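Local coordinates for beta-glucosidase (Saccharopolyspora erythraea D, PDB 5M6G), which probably hydrolyses terminal, non-reducing beta-D-glucosyl residues and releases beta-D-glucose, as a two-domain member of glycosyl hydrolase family 3, at residues Asp322-Val332 and Arg344-Glu355; Gln245-Leu255 and Ser277-Lys285. All coordinates share one frame; numbering follows the deposited sequence.

Contact 1: Asp322-Val332 and Arg344-Glu355; sequences DFTPDEVRASV and RHEKFIDYLRAE. With MG (magnesium ion), chain B.
In the TIM-barrel-like N-terminal domain of this family 3 enzyme, helix 325-332 and the magnesium-binding loop before it pack on helix 345-355 through D322, F323, P325 and R329. The two axes cross at -70° and approach to 9.4 Å. The carboxylate of D322 is clasped by two cations: R344 NH2 lies 2.8 Å from D322 OD1, meeting it from above the carboxylate plane, while K347 NZ approaches D322 OD2 to 2.7 Å. The backbone N of F323 reaches OD1 from the other face of that plane. K347 NZ also sits over the face of the F323 ring as a cation-pi partner, 4.7 Å from its centroid. F323 holds CG between its backbone N and carbonyl carbon (chi1 56°), which carries the ring rim to F348 and Y351; its CE1 is 3.7 Å from Y351 CD2. P325 CG lies over the centre of the Y351 ring, a CH-pi contact, with K347 CG on the opposite face. Deeper in, V328 and V332 meet F348 and L352, and F348 continues to strands 68-71 and 339-341. D322 O of the loop and the carboxylate of E327, in the first turn of the helix, bind magnesium, both E327 oxygens facing the ion; D315, D318, Q320 and a water supply the other ligands. T324 and E327 form the capping box that opens the helix. Farther along, R329 bridges D326 of its own helix and E355, which also pairs with R360. A methionine in place of R329 would probably leave D326 and E355 without the cation that links them. The bond at this end is short and fairly straight: R329 NE stands 2.6 Å from E355 OE1, which lies in the guanidinium plane.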
# COMPACT_ATOMS: atom_id res chain seq x y z
N ASP A 322 8.26 22.78 -7.82
CA ASP A 322 8.02 23.62 -6.65
C ASP A 322 6.57 24.11 -6.59
O ASP A 322 5.81 23.95 -7.55
CB ASP A 322 8.99 24.80 -6.62
CG ASP A 322 9.35 25.23 -5.21
OD1 ASP A 322 8.60 24.88 -4.28
OD2 ASP A 322 10.38 25.91 -5.04
N PHE A 323 6.16 24.68 -5.46
CA PHE A 323 4.81 25.19 -5.31
C PHE A 323 4.83 26.71 -5.29
O PHE A 323 5.76 27.33 -4.76
CB PHE A 323 4.11 24.63 -4.06
CG PHE A 323 4.84 24.85 -2.76
CD1 PHE A 323 4.73 26.06 -2.08
CD2 PHE A 323 5.57 23.83 -2.17
CE1 PHE A 323 5.38 26.26 -0.87
CE2 PHE A 323 6.21 24.02 -0.96
CZ PHE A 323 6.12 25.24 -0.31
N THR A 324 3.83 27.31 -5.91
CA THR A 324 3.64 28.76 -5.95
C THR A 324 2.57 29.17 -4.96
O THR A 324 1.82 28.33 -4.44
CB THR A 324 3.25 29.20 -7.36
OG1 THR A 324 1.97 28.65 -7.68
CG2 THR A 324 4.29 28.78 -8.38
N PRO A 325 2.44 30.47 -4.68
CA PRO A 325 1.30 30.91 -3.86
C PRO A 325 -0.03 30.52 -4.44
O PRO A 325 -0.96 30.21 -3.68
CB PRO A 325 1.48 32.43 -3.79
CG PRO A 325 2.94 32.63 -3.95
CD PRO A 325 3.39 31.57 -4.92
N ASP A 326 -0.15 30.53 -5.78
CA ASP A 326 -1.39 30.12 -6.44
C ASP A 326 -1.72 28.66 -6.14
O ASP A 326 -2.89 28.30 -5.97
CB ASP A 326 -1.29 30.32 -7.95
CG ASP A 326 -1.25 31.78 -8.36
OD1 ASP A 326 -1.57 32.66 -7.53
OD2 ASP A 326 -0.89 32.05 -9.52
N GLU A 327 -0.70 27.80 -6.11
CA GLU A 327 -0.96 26.39 -5.87
C GLU A 327 -1.35 26.15 -4.41
O GLU A 327 -2.24 25.35 -4.13
CB GLU A 327 0.25 25.56 -6.27
CG GLU A 327 0.42 25.48 -7.78
CD GLU A 327 1.75 24.90 -8.20
OE1 GLU A 327 2.77 25.35 -7.65
OE2 GLU A 327 1.77 23.99 -9.06
N VAL A 328 -0.69 26.85 -3.49
CA VAL A 328 -1.11 26.80 -2.09
C VAL A 328 -2.58 27.21 -1.96
O VAL A 328 -3.40 26.48 -1.39
CB VAL A 328 -0.20 27.70 -1.22
CG1 VAL A 328 -0.70 27.73 0.22
CG2 VAL A 328 1.24 27.21 -1.30
N ARG A 329 -2.94 28.37 -2.52
CA ARG A 329 -4.32 28.85 -2.44
C ARG A 329 -5.30 27.84 -3.02
O ARG A 329 -6.30 27.50 -2.38
CB ARG A 329 -4.44 30.19 -3.17
CG ARG A 329 -5.88 30.75 -3.26
CD ARG A 329 -5.93 31.99 -4.18
NE ARG A 329 -4.66 32.71 -4.11
CZ ARG A 329 -3.84 32.91 -5.13
NH1 ARG A 329 -4.16 32.47 -6.35
NH2 ARG A 329 -2.69 33.55 -4.93
N ALA A 330 -5.03 27.35 -4.23
CA ALA A 330 -5.98 26.47 -4.89
C ALA A 330 -6.21 25.20 -4.10
O ALA A 330 -7.35 24.71 -4.00
CB ALA A 330 -5.50 26.13 -6.30
N SER A 331 -5.15 24.65 -3.50
CA SER A 331 -5.29 23.35 -2.85
C SER A 331 -5.89 23.48 -1.46
O SER A 331 -6.73 22.67 -1.06
CB SER A 331 -3.93 22.67 -2.79
OG SER A 331 -4.11 21.28 -2.56
N VAL A 332 -5.47 24.49 -0.69
CA VAL A 332 -6.13 24.73 0.59
C VAL A 332 -7.62 25.01 0.39
O VAL A 332 -8.47 24.48 1.12
CB VAL A 332 -5.44 25.87 1.36
CG1 VAL A 332 -6.19 26.18 2.64
CG2 VAL A 332 -3.97 25.52 1.68
N ARG A 344 10.71 22.65 2.30
CA ARG A 344 10.12 23.98 2.09
C ARG A 344 8.94 24.26 3.04
O ARG A 344 8.04 25.02 2.69
CB ARG A 344 9.68 24.16 0.63
CG ARG A 344 10.82 24.29 -0.36
CD ARG A 344 10.43 23.69 -1.70
NE ARG A 344 10.11 22.26 -1.55
CZ ARG A 344 9.15 21.64 -2.24
NH1 ARG A 344 8.92 20.35 -2.03
NH2 ARG A 344 8.43 22.32 -3.12
N HIS A 345 8.95 23.67 4.24
CA HIS A 345 7.87 23.89 5.19
C HIS A 345 7.74 25.36 5.58
O HIS A 345 6.62 25.88 5.72
CB HIS A 345 8.10 23.03 6.44
CG HIS A 345 9.52 23.05 6.92
ND1 HIS A 345 10.52 22.35 6.28
CD2 HIS A 345 10.10 23.67 7.97
CE1 HIS A 345 11.67 22.55 6.92
NE2 HIS A 345 11.43 23.34 7.95
N GLU A 346 8.86 26.05 5.77
CA GLU A 346 8.79 27.46 6.12
C GLU A 346 8.18 28.27 4.99
O GLU A 346 7.41 29.21 5.24
CB GLU A 346 10.17 27.99 6.48
CG GLU A 346 10.17 29.43 6.97
CD GLU A 346 11.52 29.84 7.54
OE1 GLU A 346 12.42 28.98 7.57
OE2 GLU A 346 11.67 31.00 7.96
N LYS A 347 8.51 27.93 3.74
CA LYS A 347 7.92 28.65 2.63
C LYS A 347 6.43 28.38 2.53
O LYS A 347 5.64 29.29 2.25
CB LYS A 347 8.61 28.30 1.31
CG LYS A 347 8.02 29.05 0.12
CD LYS A 347 8.84 28.84 -1.12
CE LYS A 347 8.73 27.40 -1.60
NZ LYS A 347 9.36 27.24 -2.94
N PHE A 348 6.01 27.13 2.76
CA PHE A 348 4.57 26.84 2.75
C PHE A 348 3.85 27.68 3.80
O PHE A 348 2.81 28.29 3.51
CB PHE A 348 4.32 25.34 3.00
CG PHE A 348 2.85 24.98 3.00
CD1 PHE A 348 2.19 24.73 1.81
CD2 PHE A 348 2.13 24.94 4.18
CE1 PHE A 348 0.86 24.42 1.80
CE2 PHE A 348 0.79 24.63 4.18
CZ PHE A 348 0.15 24.37 2.97
N ILE A 349 4.38 27.72 5.02
CA ILE A 349 3.73 28.48 6.08
C ILE A 349 3.66 29.96 5.72
O ILE A 349 2.62 30.60 5.90
CB ILE A 349 4.45 28.24 7.43
CG1 ILE A 349 4.25 26.79 7.87
CG2 ILE A 349 3.94 29.22 8.47
CD1 ILE A 349 5.15 26.35 9.01
N ASP A 350 4.76 30.51 5.20
CA ASP A 350 4.77 31.92 4.81
C ASP A 350 3.75 32.21 3.72
O ASP A 350 3.01 33.20 3.80
CB ASP A 350 6.17 32.34 4.35
CG ASP A 350 7.16 32.45 5.50
OD1 ASP A 350 6.71 32.50 6.66
OD2 ASP A 350 8.38 32.51 5.25
N TYR A 351 3.69 31.35 2.70
CA TYR A 351 2.72 31.53 1.62
C TYR A 351 1.29 31.48 2.16
O TYR A 351 0.46 32.32 1.81
CB TYR A 351 2.90 30.47 0.54
CG TYR A 351 4.03 30.71 -0.43
CD1 TYR A 351 4.84 31.84 -0.35
CD2 TYR A 351 4.30 29.78 -1.44
CE1 TYR A 351 5.88 32.04 -1.24
CE2 TYR A 351 5.34 29.97 -2.33
CZ TYR A 351 6.12 31.10 -2.23
OH TYR A 351 7.15 31.27 -3.13
N LEU A 352 0.99 30.48 2.99
CA LEU A 352 -0.38 30.33 3.47
C LEU A 352 -0.76 31.49 4.38
O LEU A 352 -1.90 31.97 4.33
CB LEU A 352 -0.55 28.99 4.20
CG LEU A 352 -1.99 28.62 4.57
CD1 LEU A 352 -2.96 28.87 3.40
CD2 LEU A 352 -2.06 27.16 5.02
N ARG A 353 0.18 31.96 5.20
CA ARG A 353 -0.10 33.12 6.05
C ARG A 353 -0.53 34.31 5.20
O ARG A 353 -1.52 34.99 5.52
CB ARG A 353 1.13 33.48 6.89
CG ARG A 353 0.81 34.53 7.97
CD ARG A 353 2.05 35.13 8.59
NE ARG A 353 2.80 34.14 9.37
CZ ARG A 353 3.96 33.61 9.00
NH1 ARG A 353 4.52 33.97 7.85
NH2 ARG A 353 4.57 32.73 9.78
N ALA A 354 0.19 34.57 4.10
CA ALA A 354 -0.15 35.69 3.23
C ALA A 354 -1.51 35.50 2.57
O ALA A 354 -2.26 36.47 2.41
CB ALA A 354 0.93 35.89 2.17
N GLU A 355 -1.83 34.27 2.17
CA GLU A 355 -3.16 34.02 1.60
C GLU A 355 -4.25 34.31 2.62
O GLU A 355 -5.29 34.89 2.29
CB GLU A 355 -3.27 32.58 1.11
CG GLU A 355 -2.35 32.24 -0.06
CD GLU A 355 -2.58 33.13 -1.26
OE1 GLU A 355 -3.74 33.27 -1.70
OE2 GLU A 355 -1.59 33.70 -1.76
MG MG B . 4.23 24.06 -9.39
O HOH W 1 5.73 25.71 -9.77

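Contact 2: Gln245-Leu255 and Ser277-Lys285; sequences QGNTEISEQEL and SYSSWNGEK
W281 and I250 meet where two short parallel strands, 247-248 and 280-281, run out into a turn and a helix start. Together with strand 284-285 they make a small three-stranded sheet, in which a type I' turn from W281 to E284 joins the last two strands. Between the parallel pair, G246 O, T248 N and T248 O bond in turn to S280 N, S280 O and N282 N. The tight part surrounds the indole. With CG anti to the backbone N (chi1 176°), W281 extends along the other segment to the helix start, where L255 CD2 stands 3.8 Å from the centroid of its five-membered ring, over the face. The neighbouring N282 ND2 lies above the opposite face, offset toward its rim, and E252 CB approaches W281 CZ2 to 3.6 Å. L292 of helix 290-300 touches L255 and W281. The looser, solvent side is the hairpin turn, with N282, G283 and nearby E249 exposed; there G283 N donates to N247 OD1 over 2.9 Å. Within the contact, one water joins Q245 O, S280 OG and K285 NZ, and a second links S279 OG with S280 O. Q245 NE2 lies alongside the Y278 ring, 3.2 Å from Y278 CD2, while Y278 OH bonds to Y311 O near the sorbitol pocket. A single carbonyl takes two donors, W281 NE1 at 2.9 Å and N282 ND2 at 3.0 Å, which reach I250 O from opposite faces of its plane. The indole N-H bond, with L255 over one face, would hold the ring's rotation, while the second probably fixes the N282 amide.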
# COMPACT_ATOMS: atom_id res chain seq x y z
N GLN A 245 -0.46 9.10 -12.23
CA GLN A 245 -0.69 10.55 -12.09
C GLN A 245 -1.42 11.12 -13.31
O GLN A 245 -1.43 12.33 -13.52
CB GLN A 245 0.62 11.30 -11.84
CG GLN A 245 1.50 10.65 -10.76
CD GLN A 245 2.71 11.49 -10.37
OE1 GLN A 245 2.95 12.58 -10.91
NE2 GLN A 245 3.50 10.96 -9.43
N GLY A 246 -2.03 10.24 -14.11
CA GLY A 246 -2.66 10.61 -15.35
C GLY A 246 -4.02 11.26 -15.18
O GLY A 246 -4.36 11.82 -14.13
N ASN A 247 -4.82 11.18 -16.24
CA ASN A 247 -6.09 11.87 -16.33
C ASN A 247 -7.18 10.81 -16.43
O ASN A 247 -7.15 9.97 -17.34
CB ASN A 247 -6.12 12.81 -17.53
CG ASN A 247 -7.41 13.62 -17.64
OD1 ASN A 247 -8.13 13.77 -16.66
ND2 ASN A 247 -7.70 14.14 -18.83
N THR A 248 -8.13 10.85 -15.50
CA THR A 248 -9.24 9.90 -15.51
C THR A 248 -10.41 10.55 -16.25
O THR A 248 -11.05 11.47 -15.73
CB THR A 248 -9.61 9.51 -14.08
OG1 THR A 248 -8.54 8.76 -13.52
CG2 THR A 248 -10.87 8.67 -14.08
N GLU A 249 -10.66 10.08 -17.46
CA GLU A 249 -11.58 10.75 -18.38
C GLU A 249 -12.85 9.91 -18.47
O GLU A 249 -13.01 9.11 -19.39
CB GLU A 249 -10.92 10.94 -19.73
CG GLU A 249 -9.50 11.48 -19.64
CD GLU A 249 -8.84 11.58 -21.00
OE1 GLU A 249 -9.33 12.38 -21.84
OE2 GLU A 249 -7.85 10.86 -21.25
N ILE A 250 -13.74 10.08 -17.49
CA ILE A 250 -14.95 9.29 -17.35
C ILE A 250 -16.07 10.19 -16.83
O ILE A 250 -15.83 11.26 -16.28
CB ILE A 250 -14.77 8.07 -16.41
CG1 ILE A 250 -14.53 8.53 -14.98
CG2 ILE A 250 -13.60 7.17 -16.87
CD1 ILE A 250 -14.33 7.36 -14.00
N SER A 251 -17.30 9.73 -17.02
CA SER A 251 -18.44 10.50 -16.54
C SER A 251 -18.45 10.54 -15.01
O SER A 251 -17.82 9.72 -14.34
CB SER A 251 -19.74 9.89 -17.03
OG SER A 251 -19.95 8.64 -16.40
N GLU A 252 -19.19 11.51 -14.46
CA GLU A 252 -19.38 11.51 -13.01
C GLU A 252 -20.09 10.24 -12.55
O GLU A 252 -19.77 9.70 -11.48
CB GLU A 252 -20.16 12.74 -12.56
CG GLU A 252 -20.27 12.79 -11.04
CD GLU A 252 -20.74 14.12 -10.53
OE1 GLU A 252 -20.86 15.06 -11.34
OE2 GLU A 252 -20.97 14.22 -9.31
N GLN A 253 -21.02 9.73 -13.36
CA GLN A 253 -21.66 8.46 -13.03
C GLN A 253 -20.63 7.33 -12.93
O GLN A 253 -20.66 6.54 -11.98
CB GLN A 253 -22.72 8.10 -14.07
CG GLN A 253 -23.47 6.83 -13.73
CD GLN A 253 -24.50 6.45 -14.77
OE1 GLN A 253 -24.65 7.13 -15.79
NE2 GLN A 253 -25.21 5.35 -14.52
N GLU A 254 -19.72 7.23 -13.90
CA GLU A 254 -18.72 6.16 -13.86
C GLU A 254 -17.79 6.34 -12.67
O GLU A 254 -17.40 5.36 -12.02
CB GLU A 254 -17.92 6.12 -15.17
CG GLU A 254 -18.73 5.69 -16.39
CD GLU A 254 -17.98 5.87 -17.71
OE1 GLU A 254 -17.80 7.03 -18.18
OE2 GLU A 254 -17.58 4.84 -18.29
N LEU A 255 -17.40 7.59 -12.39
CA LEU A 255 -16.55 7.85 -11.24
C LEU A 255 -17.25 7.43 -9.95
O LEU A 255 -16.66 6.77 -9.10
CB LEU A 255 -16.16 9.33 -11.19
CG LEU A 255 -15.17 9.77 -10.11
CD1 LEU A 255 -13.78 9.27 -10.46
CD2 LEU A 255 -15.17 11.30 -9.92
N SER A 277 -5.49 12.25 -4.67
CA SER A 277 -4.68 11.69 -5.75
C SER A 277 -3.96 12.77 -6.56
O SER A 277 -4.47 13.87 -6.77
CB SER A 277 -5.55 10.88 -6.70
OG SER A 277 -4.80 10.52 -7.85
N TYR A 278 -2.76 12.41 -7.03
CA TYR A 278 -2.06 13.21 -8.03
C TYR A 278 -2.86 13.34 -9.32
O TYR A 278 -2.66 14.30 -10.07
CB TYR A 278 -0.74 12.56 -8.42
CG TYR A 278 0.40 12.60 -7.45
CD1 TYR A 278 0.73 13.74 -6.74
CD2 TYR A 278 1.20 11.46 -7.28
CE1 TYR A 278 1.83 13.75 -5.86
CE2 TYR A 278 2.28 11.46 -6.43
CZ TYR A 278 2.60 12.59 -5.72
OH TYR A 278 3.68 12.55 -4.89
N SER A 279 -3.72 12.37 -9.62
CA SER A 279 -4.36 12.29 -10.93
C SER A 279 -5.39 13.41 -11.11
O SER A 279 -5.64 14.22 -10.21
CB SER A 279 -5.00 10.91 -11.11
OG SER A 279 -6.00 10.68 -10.14
N SER A 280 -5.99 13.45 -12.30
CA SER A 280 -7.02 14.42 -12.65
C SER A 280 -8.32 13.71 -12.99
O SER A 280 -8.34 12.51 -13.31
CB SER A 280 -6.61 15.29 -13.84
OG SER A 280 -5.42 16.01 -13.58
N TRP A 281 -9.42 14.45 -12.92
CA TRP A 281 -10.71 13.97 -13.38
C TRP A 281 -11.17 14.92 -14.48
O TRP A 281 -11.38 16.11 -14.23
CB TRP A 281 -11.73 13.90 -12.24
CG TRP A 281 -13.10 13.48 -12.73
CD1 TRP A 281 -13.40 12.41 -13.53
CD2 TRP A 281 -14.36 14.14 -12.47
NE1 TRP A 281 -14.75 12.36 -13.78
CE2 TRP A 281 -15.36 13.41 -13.14
CE3 TRP A 281 -14.72 15.27 -11.73
CZ2 TRP A 281 -16.71 13.77 -13.09
CZ3 TRP A 281 -16.07 15.63 -11.68
CH2 TRP A 281 -17.04 14.88 -12.36
N ASN A 282 -11.27 14.38 -15.70
CA ASN A 282 -11.64 15.15 -16.89
C ASN A 282 -10.81 16.42 -17.01
O ASN A 282 -11.32 17.50 -17.32
CB ASN A 282 -13.14 15.46 -16.89
CG ASN A 282 -13.98 14.22 -17.08
OD1 ASN A 282 -13.55 13.26 -17.73
ND2 ASN A 282 -15.18 14.22 -16.52
N GLY A 283 -9.50 16.29 -16.77
CA GLY A 283 -8.58 17.38 -16.90
C GLY A 283 -8.47 18.30 -15.70
O GLY A 283 -7.65 19.23 -15.73
N GLU A 284 -9.26 18.09 -14.65
CA GLU A 284 -9.18 18.89 -13.43
C GLU A 284 -8.34 18.15 -12.39
O GLU A 284 -8.69 17.02 -12.02
CB GLU A 284 -10.58 19.18 -12.87
CG GLU A 284 -10.57 19.93 -11.53
CD GLU A 284 -11.93 19.92 -10.82
OE1 GLU A 284 -12.22 20.87 -10.05
OE2 GLU A 284 -12.72 18.97 -11.03
N LYS A 285 -7.27 18.78 -11.91
CA LYS A 285 -6.41 18.17 -10.89
C LYS A 285 -7.21 17.89 -9.62
O LYS A 285 -7.93 18.76 -9.13
CB LYS A 285 -5.23 19.08 -10.57
CG LYS A 285 -4.19 19.22 -11.67
CD LYS A 285 -3.27 18.01 -11.72
CE LYS A 285 -2.28 18.11 -12.87
NZ LYS A 285 -1.29 16.97 -12.89
O HOH W 2 -2.91 14.78 -13.75
O HOH W 3 -8.33 10.85 -11.04

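In the fold
From the N terminus the chain first enters contact 2. Strand 247-248 leads into helix 252-259, and after helix 261-268 and strand 273-276 the chain returns at 277-285, closing a loop of 21 residues. It then runs through helix 290-300 and strand 306-308 to the magnesium-binding loop. Contact 1 opens there at 322 and closes at 344, after helix 325-334 and strand 339-341. The loops follow in series, neither nesting nor crossing. The centres of contact 1 and contact 2 lie about 24 Å apart. Contact 2 ties a small sheet to a helix start, whereas contact 1 joins two successive helices of the same N-terminal domain.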